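Local coordinates for protein Cif-like 1 (Burkholderia cenocepacia, PDB 7JQY) that probably hydrolyses epoxides, as a Cif-like alpha/beta hydrolase that assembles into an octamer, at residues R29-V41 with A102-A114. The protein carries 1 engineered substitution. Numbering follows the deposited sequence.
Sequences RYAQLDDVRLHYV and AGDIRALVHQLGA
Ala31 puts its CB against Leu108 CD1 (3.8 Å), at the place where strand 29-32 comes nearest to the helix backbone. At Gln32 it is the backbone that does the work. Its carbonyl O receives a short bond from Gln111 NE2 (2.6 Å), nearly straight at 160° and lying close to the amide plane of Gln111. The other end of the same amide, OE1, accepts from a water that in turn takes the N-H of Gln32, so one glutamine side chain serves both backbone polar groups of this residue and its amide orientation is settled from both ends. Leu33 then leaves the strand and drapes over the helix. With CG anti to its carbonyl carbon (chi1 -52°), it sends CD1 to Asp104, over O and CB, and CD2 to Ala107 CB (4.0 Å) and the Gln111 amide. Past the turn the chain comes back as strand 37-41, and Leu38 lays CB on Leu108 CD1 while its own CD1 reaches Ile105 CD1 and Asp104 CB (both 4.1 Å), crossing those side chains roughly at right angles; the Asp104 carboxylate itself is engaged by Arg84. Tyr40 comes last: chi1 of 63° sets CG between the backbone N and the carbonyl carbon, which brings the ring's CD1 to Leu108 CD1 (3.8 Å) and OH to Leu112 CD2 (3.4 Å), while Arg29 CB lies over one face of the ring, toward its rim. Leu108 CD1 is thus shared by Ala31, Leu38 and Tyr40. Just beyond Leu112, Gly113 closes the helix as the C-prime residue of a Schellman motif. Here the antiparallel hairpin at one border of the central mixed sheet packs across helix 98-111, which also lies on strands 50-54 and 77-82: the layered helix-on-sheet build of the alpha/beta hydrolase fold.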
ATOM      1  N   ARG B  29     -32.239 -15.574   5.745  1.00 40.30           N
ATOM      2  CA  ARG B  29     -32.370 -17.009   5.578  1.00 38.00           C
ATOM      3  C   ARG B  29     -31.477 -17.447   4.430  1.00 38.73           C
ATOM      4  O   ARG B  29     -31.099 -16.650   3.562  1.00 34.11           O
ATOM      5  CB  ARG B  29     -33.824 -17.401   5.274  1.00 39.78           C
ATOM      6  CG  ARG B  29     -34.594 -18.043   6.395  1.00 42.43           C
ATOM      7  CD  ARG B  29     -34.988 -17.050   7.460  1.00 47.12           C
ATOM      8  NE  ARG B  29     -35.470 -17.746   8.653  1.00 55.61           N
ATOM      9  CZ  ARG B  29     -34.992 -17.556   9.882  1.00 54.85           C
ATOM     10  NH1 ARG B  29     -34.140 -16.568  10.118  1.00 50.81           N
ATOM     11  NH2 ARG B  29     -35.477 -18.255  10.903  1.00 56.53           N
ATOM     12  N   TYR B  30     -31.174 -18.737   4.419  1.00 33.81           N
ATOM     13  CA  TYR B  30     -30.406 -19.366   3.357  1.00 36.87           C
ATOM     14  C   TYR B  30     -31.234 -20.483   2.748  1.00 39.48           C
ATOM     15  O   TYR B  30     -32.070 -21.099   3.417  1.00 37.30           O
ATOM     16  CB  TYR B  30     -29.080 -19.952   3.854  1.00 36.39           C
ATOM     17  CG  TYR B  30     -28.038 -18.938   4.272  1.00 35.56           C
ATOM     18  CD1 TYR B  30     -27.708 -18.772   5.613  1.00 35.36           C
ATOM     19  CD2 TYR B  30     -27.360 -18.178   3.333  1.00 35.51           C
ATOM     20  CE1 TYR B  30     -26.744 -17.849   6.007  1.00 36.30           C
ATOM     21  CE2 TYR B  30     -26.399 -17.263   3.711  1.00 35.64           C
ATOM     22  CZ  TYR B  30     -26.090 -17.103   5.049  1.00 37.21           C
ATOM     23  OH  TYR B  30     -25.132 -16.192   5.434  1.00 37.63           O
ATOM     24  N   ALA B  31     -31.011 -20.729   1.463  1.00 41.72           N
ATOM     25  CA  ALA B  31     -31.616 -21.861   0.779  1.00 41.32           C
ATOM     26  C   ALA B  31     -30.508 -22.626   0.084  1.00 41.30           C
ATOM     27  O   ALA B  31     -29.792 -22.069  -0.751  1.00 40.73           O
ATOM     28  CB  ALA B  31     -32.677 -21.413  -0.223  1.00 38.93           C
ATOM     29  N   GLN B  32     -30.342 -23.883   0.452  1.00 42.00           N
ATOM     30  CA  GLN B  32     -29.351 -24.721  -0.196  1.00 45.49           C
ATOM     31  C   GLN B  32     -29.988 -25.268  -1.462  1.00 46.37           C
ATOM     32  O   GLN B  32     -31.018 -25.946  -1.403  1.00 48.95           O
ATOM     33  CB  GLN B  32     -28.875 -25.842   0.731  1.00 43.93           C
ATOM     34  CG  GLN B  32     -27.631 -26.569   0.241  1.00 44.70           C
ATOM     35  CD  GLN B  32     -26.413 -25.666   0.212  1.00 45.06           C
ATOM     36  OE1 GLN B  32     -26.096 -25.012   1.200  1.00 46.09           O
ATOM     37  NE2 GLN B  32     -25.739 -25.607  -0.935  1.00 44.69           N
ATOM     38  N   LEU B  33     -29.404 -24.942  -2.602  1.00 53.13           N
ATOM     39  CA  LEU B  33     -29.834 -25.572  -3.829  1.00 55.39           C
ATOM     40  C   LEU B  33     -28.912 -26.760  -4.015  1.00 61.95           C
ATOM     41  O   LEU B  33     -28.207 -27.147  -3.079  1.00 64.41           O
ATOM     42  CB  LEU B  33     -29.811 -24.576  -4.984  1.00 53.81           C
ATOM     43  CG  LEU B  33     -30.580 -23.304  -4.626  1.00 52.20           C
ATOM     44  CD1 LEU B  33     -30.732 -22.375  -5.829  1.00 45.82           C
ATOM     45  CD2 LEU B  33     -31.940 -23.662  -4.037  1.00 48.19           C
ATOM     46  N   ASP B  34     -28.881 -27.349  -5.210  1.00 63.38           N
ATOM     47  CA  ASP B  34     -28.202 -28.639  -5.307  1.00 65.29           C
ATOM     48  C   ASP B  34     -26.723 -28.515  -5.025  1.00 67.21           C
ATOM     49  O   ASP B  34     -26.123 -29.448  -4.478  1.00 74.09           O
ATOM     50  CB  ASP B  34     -28.383 -29.261  -6.692  1.00 65.48           C
ATOM     51  CG  ASP B  34     -29.674 -29.992  -6.828  1.00 69.52           C
ATOM     52  OD1 ASP B  34     -30.118 -30.558  -5.813  1.00 70.40           O
ATOM     53  OD2 ASP B  34     -30.240 -29.984  -7.935  1.00 71.09           O
ATOM     54  N   ASP B  35     -26.140 -27.366  -5.319  1.00 69.24           N
ATOM     55  CA  ASP B  35     -24.748 -27.168  -4.974  1.00 67.34           C
ATOM     56  C   ASP B  35     -24.460 -25.754  -4.483  1.00 67.07           C
ATOM     57  O   ASP B  35     -23.491 -25.570  -3.735  1.00 64.67           O
ATOM     58  CB  ASP B  35     -23.890 -27.564  -6.187  1.00 72.63           C
ATOM     59  CG  ASP B  35     -22.662 -28.370  -5.737  1.00 79.05           C
ATOM     60  OD1 ASP B  35     -22.668 -28.854  -4.560  1.00 79.83           O
ATOM     61  OD2 ASP B  35     -21.814 -28.702  -6.560  1.00 84.68           O
ATOM     62  N   VAL B  36     -25.266 -24.741  -4.920  1.00 59.58           N
ATOM     63  CA  VAL B  36     -25.108 -23.314  -4.617  1.00 50.15           C
ATOM     64  C   VAL B  36     -26.063 -22.937  -3.483  1.00 46.80           C
ATOM     65  O   VAL B  36     -27.224 -23.365  -3.476  1.00 48.82           O
ATOM     66  CB  VAL B  36     -25.422 -22.459  -5.861  1.00 50.49           C
ATOM     67  CG1 VAL B  36     -25.473 -20.970  -5.523  1.00 42.42           C
ATOM     68  CG2 VAL B  36     -24.419 -22.752  -6.967  1.00 53.34           C
ATOM     69  N   ARG B  37     -25.595 -22.135  -2.518  1.00 41.56           N
ATOM     70  CA  ARG B  37     -26.461 -21.596  -1.464  1.00 40.82           C
ATOM     71  C   ARG B  37     -26.836 -20.144  -1.755  1.00 39.44           C
ATOM     72  O   ARG B  37     -25.962 -19.321  -2.049  1.00 38.18           O
ATOM     73  CB  ARG B  37     -25.785 -21.692  -0.090  1.00 41.65           C
ATOM     74  CG  ARG B  37     -26.633 -21.170   1.091  1.00 39.80           C
ATOM     75  CD  ARG B  37     -25.938 -21.436   2.441  1.00 37.97           C
ATOM     76  NE  ARG B  37     -24.844 -20.493   2.643  1.00 39.42           N
ATOM     77  CZ  ARG B  37     -24.104 -20.388   3.744  1.00 41.61           C
ATOM     78  NH1 ARG B  37     -24.320 -21.178   4.790  1.00 36.24           N
ATOM     79  NH2 ARG B  37     -23.137 -19.476   3.793  1.00 35.11           N
ATOM     80  N   LEU B  38     -28.135 -19.840  -1.681  1.00 37.40           N
ATOM     81  CA  LEU B  38     -28.643 -18.494  -1.896  1.00 40.05           C
ATOM     82  C   LEU B  38     -29.124 -17.898  -0.580  1.00 39.88           C
ATOM     83  O   LEU B  38     -29.755 -18.584   0.233  1.00 41.77           O
ATOM     84  CB  LEU B  38     -29.795 -18.467  -2.910  1.00 38.84           C
ATOM     85  CG  LEU B  38     -29.469 -18.753  -4.376  1.00 39.10           C
ATOM     86  CD1 LEU B  38     -30.598 -18.247  -5.266  1.00 39.34           C
ATOM     87  CD2 LEU B  38     -28.133 -18.156  -4.793  1.00 36.58           C
ATOM     88  N   HIS B  39     -28.830 -16.613  -0.393  1.00 37.35           N
ATOM     89  CA  HIS B  39     -29.265 -15.829   0.752  1.00 33.75           C
ATOM     90  C   HIS B  39     -30.469 -14.977   0.369  1.00 37.19           C
ATOM     91  O   HIS B  39     -30.546 -14.455  -0.747  1.00 34.28           O
ATOM     92  CB  HIS B  39     -28.114 -14.946   1.244  1.00 34.54           C
ATOM     93  CG  HIS B  39     -28.507 -13.939   2.277  1.00 34.46           C
ATOM     94  ND1 HIS B  39     -28.737 -12.614   1.970  1.00 33.79           N
ATOM     95  CD2 HIS B  39     -28.678 -14.051   3.616  1.00 35.31           C
ATOM     96  CE1 HIS B  39     -29.051 -11.958   3.072  1.00 35.83           C
ATOM     97  NE2 HIS B  39     -29.020 -12.807   4.085  1.00 37.48           N
ATOM     98  N   TYR B  40     -31.418 -14.846   1.288  1.00 32.73           N
ATOM     99  CA  TYR B  40     -32.593 -14.038   1.015  1.00 36.54           C
ATOM    100  C   TYR B  40     -33.130 -13.501   2.324  1.00 37.49           C
ATOM    101  O   TYR B  40     -32.854 -14.033   3.404  1.00 39.24           O
ATOM    102  CB  TYR B  40     -33.694 -14.814   0.269  1.00 39.92           C
ATOM    103  CG  TYR B  40     -34.282 -15.983   1.041  1.00 38.19           C
ATOM    104  CD1 TYR B  40     -33.581 -17.179   1.169  1.00 39.02           C
ATOM    105  CD2 TYR B  40     -35.534 -15.887   1.644  1.00 36.38           C
ATOM    106  CE1 TYR B  40     -34.111 -18.254   1.878  1.00 38.35           C
ATOM    107  CE2 TYR B  40     -36.071 -16.954   2.349  1.00 40.81           C
ATOM    108  CZ  TYR B  40     -35.354 -18.131   2.465  1.00 38.57           C
ATOM    109  OH  TYR B  40     -35.882 -19.189   3.168  1.00 45.51           O
ATOM    110  N   VAL B  41     -33.901 -12.432   2.209  1.00 34.76           N
ATOM    111  CA  VAL B  41     -34.542 -11.790   3.346  1.00 39.22           C
ATOM    112  C   VAL B  41     -36.042 -11.915   3.147  1.00 39.56           C
ATOM    113  O   VAL B  41     -36.546 -11.658   2.047  1.00 40.59           O
ATOM    114  CB  VAL B  41     -34.097 -10.320   3.474  1.00 35.23           C
ATOM    115  CG1 VAL B  41     -34.848  -9.608   4.576  1.00 38.06           C
ATOM    116  CG2 VAL B  41     -32.609 -10.270   3.747  1.00 36.98           C
ATOM    117  N   ALA B 102     -32.454 -17.732 -13.420  1.00 45.15           N
ATOM    118  CA  ALA B 102     -33.880 -17.857 -13.152  1.00 46.60           C
ATOM    119  C   ALA B 102     -34.199 -19.220 -12.555  1.00 43.49           C
ATOM    120  O   ALA B 102     -35.076 -19.330 -11.693  1.00 44.47           O
ATOM    121  CB  ALA B 102     -34.687 -17.609 -14.423  1.00 45.58           C
ATOM    122  N   GLY B 103     -33.498 -20.268 -13.006  1.00 46.83           N
ATOM    123  CA  GLY B 103     -33.697 -21.594 -12.434  1.00 45.61           C
ATOM    124  C   GLY B 103     -33.353 -21.655 -10.957  1.00 46.90           C
ATOM    125  O   GLY B 103     -34.029 -22.334 -10.180  1.00 45.55           O
ATOM    126  N   ASP B 104     -32.302 -20.939 -10.549  1.00 45.43           N
ATOM    127  CA  ASP B 104     -31.985 -20.831  -9.128  1.00 44.15           C
ATOM    128  C   ASP B 104     -33.147 -20.217  -8.363  1.00 46.49           C
ATOM    129  O   ASP B 104     -33.550 -20.714  -7.304  1.00 43.17           O
ATOM    130  CB  ASP B 104     -30.729 -19.988  -8.925  1.00 44.14           C
ATOM    131  CG  ASP B 104     -29.510 -20.585  -9.581  1.00 46.21           C
ATOM    132  OD1 ASP B 104     -28.622 -19.799  -9.984  1.00 46.04           O
ATOM    133  OD2 ASP B 104     -29.426 -21.831  -9.671  1.00 47.88           O
ATOM    134  N   ILE B 105     -33.712 -19.130  -8.893  1.00 42.90           N
ATOM    135  CA  ILE B 105     -34.802 -18.466  -8.191  1.00 43.40           C
ATOM    136  C   ILE B 105     -36.008 -19.385  -8.102  1.00 46.84           C
ATOM    137  O   ILE B 105     -36.709 -19.422  -7.081  1.00 47.06           O
ATOM    138  CB  ILE B 105     -35.154 -17.138  -8.885  1.00 42.63           C
ATOM    139  CG1 ILE B 105     -33.901 -16.272  -8.990  1.00 42.66           C
ATOM    140  CG2 ILE B 105     -36.272 -16.440  -8.133  1.00 40.63           C
ATOM    141  CD1 ILE B 105     -33.189 -16.103  -7.649  1.00 39.90           C
ATOM    142  N   ARG B 106     -36.253 -20.163  -9.154  1.00 46.73           N
ATOM    143  CA  ARG B 106     -37.380 -21.087  -9.135  1.00 48.32           C
ATOM    144  C   ARG B 106     -37.181 -22.195  -8.103  1.00 46.47           C
ATOM    145  O   ARG B 106     -38.121 -22.559  -7.390  1.00 49.59           O
ATOM    146  CB  ARG B 106     -37.596 -21.669 -10.528  1.00 49.11           C
ATOM    147  CG  ARG B 106     -38.778 -22.600 -10.614  1.00 52.37           C
ATOM    148  CD  ARG B 106     -39.075 -22.927 -12.051  1.00 55.00           C
ATOM    149  NE  ARG B 106     -40.233 -23.798 -12.180  1.00 56.68           N
ATOM    150  CZ  ARG B 106     -40.158 -25.075 -12.533  1.00 57.69           C
ATOM    151  NH1 ARG B 106     -38.969 -25.646 -12.696  1.00 51.61           N
ATOM    152  NH2 ARG B 106     -41.267 -25.796 -12.639  1.00 57.71           N
ATOM    153  N   ALA B 107     -35.972 -22.746  -8.010  1.00 46.11           N
ATOM    154  CA  ALA B 107     -35.728 -23.814  -7.041  1.00 47.09           C
ATOM    155  C   ALA B 107     -35.943 -23.332  -5.613  1.00 46.59           C
ATOM    156  O   ALA B 107     -36.498 -24.060  -4.784  1.00 50.85           O
ATOM    157  CB  ALA B 107     -34.314 -24.368  -7.210  1.00 43.16           C
ATOM    158  N   LEU B 108     -35.564 -22.083  -5.324  1.00 46.83           N
ATOM    159  CA  LEU B 108     -35.751 -21.530  -3.986  1.00 44.16           C
ATOM    160  C   LEU B 108     -37.226 -21.281  -3.689  1.00 48.20           C
ATOM    161  O   LEU B 108     -37.686 -21.520  -2.569  1.00 47.68           O
ATOM    162  CB  LEU B 108     -34.955 -20.225  -3.858  1.00 46.42           C
ATOM    163  CG  LEU B 108     -35.074 -19.346  -2.607  1.00 44.67           C
ATOM    164  CD1 LEU B 108     -33.788 -18.549  -2.411  1.00 45.95           C
ATOM    165  CD2 LEU B 108     -36.269 -18.401  -2.650  1.00 44.11           C
ATOM    166  N   VAL B 109     -37.983 -20.805  -4.679  1.00 46.50           N
ATOM    167  CA  VAL B 109     -39.418 -20.615  -4.482  1.00 49.13           C
ATOM    168  C   VAL B 109     -40.093 -21.954  -4.224  1.00 50.29           C
ATOM    169  O   VAL B 109     -40.985 -22.069  -3.374  1.00 50.99           O
ATOM    170  CB  VAL B 109     -40.042 -19.910  -5.702  1.00 47.60           C
ATOM    171  CG1 VAL B 109     -41.560 -19.941  -5.599  1.00 47.91           C
ATOM    172  CG2 VAL B 109     -39.524 -18.481  -5.832  1.00 44.37           C
ATOM    173  N   HIS B 110     -39.685 -22.986  -4.964  1.00 48.96           N
ATOM    174  CA  HIS B 110     -40.258 -24.308  -4.757  1.00 54.15           C
ATOM    175  C   HIS B 110     -39.892 -24.864  -3.386  1.00 51.43           C
ATOM    176  O   HIS B 110     -40.714 -25.536  -2.757  1.00 51.52           O
ATOM    177  CB  HIS B 110     -39.818 -25.238  -5.886  1.00 54.37           C
ATOM    178  CG  HIS B 110     -40.455 -24.911  -7.204  1.00 57.78           C
ATOM    179  ND1 HIS B 110     -40.691 -25.860  -8.175  1.00 60.06           N
ATOM    180  CD2 HIS B 110     -40.924 -23.739  -7.700  1.00 59.33           C
ATOM    181  CE1 HIS B 110     -41.269 -25.285  -9.217  1.00 63.57           C
ATOM    182  NE2 HIS B 110     -41.421 -23.999  -8.954  1.00 60.73           N
ATOM    183  N   GLN B 111     -38.686 -24.569  -2.893  1.00 50.05           N
ATOM    184  CA  GLN B 111     -38.313 -25.031  -1.560  1.00 51.76           C
ATOM    185  C   GLN B 111     -39.127 -24.343  -0.476  1.00 52.37           C
ATOM    186  O   GLN B 111     -39.321 -24.922   0.596  1.00 53.18           O
ATOM    187  CB  GLN B 111     -36.828 -24.792  -1.295  1.00 49.45           C
ATOM    188  CG  GLN B 111     -35.894 -25.786  -1.927  1.00 51.65           C
ATOM    189  CD  GLN B 111     -34.511 -25.708  -1.315  1.00 51.74           C
ATOM    190  OE1 GLN B 111     -34.310 -25.024  -0.308  1.00 48.70           O
ATOM    191  NE2 GLN B 111     -33.546 -26.392  -1.927  1.00 48.68           N
ATOM    192  N   LEU B 112     -39.644 -23.146  -0.740  1.00 49.81           N
ATOM    193  CA  LEU B 112     -40.466 -22.453   0.237  1.00 50.46           C
ATOM    194  C   LEU B 112     -41.924 -22.853   0.143  1.00 52.18           C
ATOM    195  O   LEU B 112     -42.760 -22.277   0.848  1.00 54.99           O
ATOM    196  CB  LEU B 112     -40.335 -20.939   0.058  1.00 49.99           C
ATOM    197  CG  LEU B 112     -38.960 -20.383   0.417  1.00 50.14           C
ATOM    198  CD1 LEU B 112     -38.907 -18.886   0.236  1.00 45.50           C
ATOM    199  CD2 LEU B 112     -38.623 -20.763   1.847  1.00 50.80           C
ATOM    200  N   GLY B 113     -42.246 -23.845  -0.683  1.00 52.95           N
ATOM    201  CA  GLY B 113     -43.596 -24.348  -0.746  1.00 54.47           C
ATOM    202  C   GLY B 113     -44.494 -23.621  -1.713  1.00 57.19           C
ATOM    203  O   GLY B 113     -45.688 -23.932  -1.779  1.00 58.45           O
ATOM    204  N   ALA B 114     -43.976 -22.645  -2.446  1.00 54.70           N
ATOM    205  CA  ALA B 114     -44.826 -21.898  -3.352  1.00 58.68           C
ATOM    206  C   ALA B 114     -44.699 -22.423  -4.775  1.00 58.80           C
ATOM    207  O   ALA B 114     -43.706 -23.045  -5.161  1.00 59.29           O
ATOM    208  CB  ALA B 114     -44.483 -20.405  -3.322  1.00 55.49           C
TER
HETATM  209  O   HOH W   1     -32.495 -24.943   1.928  1.00 46.23           O